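Local atomic coordinates of DNA polymerase epsilon subunit 3 (Drosophila melanogaster, PDB entry 2BYK), a protein that pairs with Chrac-16 as a histone-like heterodimer that binds DNA and facilitates nucleosome sliding, and also serves as an accessory component of the DNA polymerase epsilon complex. Residues Asp68-Leu73 with Pro83-Asp88. Residues are numbered along the deposited sequence; the frame is centred on the assembly and turned at random.
Sequences DILQTL and PSLTQD
L70 and L85 face each other where two helical turns, 68-73 and 83-88, run nearly antiparallel at 170°, their axes 11.1 Å apart at closest approach. At that separation backbones do not touch, and leucine side chains make the contact between them, an example of apolar side chains joining two antiparallel helices. L70 and L85 lie alongside each other, running in opposing senses, the CD2 branch of L70 lying 4.0 Å from CB of L85, close to the root of that side chain. One turn along, L73 meets L85 methyl to methyl, the two side chains nearly perpendicular; CD1 of L73 is modelled 3.2 Å from CD1 of L85, shorter than methyls normally approach, so the exact spacing is doubtful. L85 thus packs against both leucines, L70 at its base and L73 at its end. All three carry CG anti to the carbonyl carbon (chi1 -74° in L70). In L73 and L85, chi2 near 180° extends CD1, the branch that touches; in L70 the extended CD1 goes to T86 while CD2 branches off to L85. At the margin, this CD1 of L70 comes to 4.0 Å from OG1 of T86, a hydroxyl hydrogen-bonded to the carbonyl O of V82 one turn back. V82 and L89 also touch L70, extending the apolar strip along helix 82-96, while L73 and L85 pack against apolar side chains of the partner protein's chain. Helices 14-22, 31-58 and 66-75 form the short-long-short histone fold, and helix 82-96 is the extra C-terminal helix that folds back against helix 66-75, as in H2B and NF-YB.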
# COMPACT_ATOMS: atom_id res chain seq x y z
N ASP B 68 -11.44 -9.09 5.59
CA ASP B 68 -10.22 -9.50 6.28
C ASP B 68 -9.11 -8.55 5.94
O ASP B 68 -8.27 -8.25 6.78
CB ASP B 68 -9.79 -10.88 5.85
CG ASP B 68 -10.68 -11.94 6.38
OD1 ASP B 68 -10.60 -13.09 5.88
OD2 ASP B 68 -11.45 -11.63 7.32
N ILE B 69 -9.08 -8.12 4.69
CA ILE B 69 -8.07 -7.19 4.23
C ILE B 69 -8.43 -5.82 4.77
O ILE B 69 -7.55 -5.04 5.14
CB ILE B 69 -8.00 -7.11 2.68
CG1 ILE B 69 -7.61 -8.48 2.10
CG2 ILE B 69 -6.98 -6.07 2.25
CD1 ILE B 69 -7.63 -8.53 0.59
N LEU B 70 -9.72 -5.51 4.81
CA LEU B 70 -10.16 -4.22 5.32
C LEU B 70 -9.84 -4.12 6.81
O LEU B 70 -9.50 -3.05 7.30
CB LEU B 70 -11.66 -4.02 5.05
CG LEU B 70 -12.02 -3.71 3.59
CD1 LEU B 70 -13.52 -3.53 3.46
CD2 LEU B 70 -11.29 -2.46 3.12
N GLN B 71 -9.94 -5.25 7.51
CA GLN B 71 -9.65 -5.29 8.95
C GLN B 71 -8.15 -5.26 9.23
O GLN B 71 -7.71 -4.64 10.20
CB GLN B 71 -10.26 -6.54 9.59
CG GLN B 71 -11.77 -6.57 9.57
CD GLN B 71 -12.34 -7.86 10.13
OE1 GLN B 71 -11.98 -8.96 9.68
NE2 GLN B 71 -13.25 -7.75 11.09
N THR B 72 -7.36 -5.94 8.40
CA THR B 72 -5.92 -5.95 8.57
C THR B 72 -5.34 -4.56 8.32
O THR B 72 -4.36 -4.16 8.94
CB THR B 72 -5.27 -6.96 7.62
OG1 THR B 72 -5.68 -8.28 7.98
CG2 THR B 72 -3.76 -6.87 7.69
N LEU B 73 -5.96 -3.81 7.41
CA LEU B 73 -5.48 -2.46 7.12
C LEU B 73 -5.73 -1.53 8.29
O LEU B 73 -4.85 -0.75 8.65
CB LEU B 73 -6.15 -1.89 5.86
CG LEU B 73 -5.70 -2.40 4.50
CD1 LEU B 73 -6.49 -1.70 3.42
CD2 LEU B 73 -4.22 -2.15 4.29
N PRO B 83 -12.05 3.86 4.09
CA PRO B 83 -13.20 4.56 3.51
C PRO B 83 -13.27 4.43 1.98
O PRO B 83 -14.24 3.91 1.43
CB PRO B 83 -12.97 6.01 3.94
CG PRO B 83 -12.29 5.85 5.25
CD PRO B 83 -11.28 4.76 4.97
N SER B 84 -12.22 4.92 1.33
CA SER B 84 -12.09 4.89 -0.12
C SER B 84 -12.19 3.48 -0.67
O SER B 84 -12.86 3.24 -1.67
CB SER B 84 -10.74 5.48 -0.52
OG SER B 84 -10.19 6.21 0.55
N LEU B 85 -11.51 2.55 0.00
CA LEU B 85 -11.49 1.14 -0.38
C LEU B 85 -12.85 0.46 -0.28
O LEU B 85 -13.13 -0.49 -1.01
CB LEU B 85 -10.48 0.38 0.48
CG LEU B 85 -9.01 0.77 0.26
CD1 LEU B 85 -8.13 0.04 1.25
CD2 LEU B 85 -8.61 0.44 -1.18
N THR B 86 -13.69 0.94 0.62
CA THR B 86 -15.01 0.35 0.76
C THR B 86 -15.92 0.85 -0.35
O THR B 86 -16.73 0.09 -0.87
CB THR B 86 -15.64 0.67 2.13
OG1 THR B 86 -14.75 0.25 3.18
CG2 THR B 86 -16.94 -0.10 2.28
N GLN B 87 -15.79 2.12 -0.72
CA GLN B 87 -16.60 2.65 -1.80
C GLN B 87 -16.14 1.96 -3.07
O GLN B 87 -16.95 1.58 -3.91
CB GLN B 87 -16.39 4.15 -1.93
CG GLN B 87 -16.43 4.86 -0.59
CD GLN B 87 -16.29 6.36 -0.72
OE1 GLN B 87 -15.42 6.86 -1.44
NE2 GLN B 87 -17.15 7.10 -0.01
N ASP B 88 -14.82 1.79 -3.20
CA ASP B 88 -14.22 1.12 -4.34
C ASP B 88 -14.79 -0.28 -4.41
O ASP B 88 -15.12 -0.77 -5.48
CB ASP B 88 -12.69 1.04 -4.20
CG ASP B 88 -12.01 2.41 -4.14
OD1 ASP B 88 -10.77 2.46 -4.02
OD2 ASP B 88 -12.72 3.43 -4.23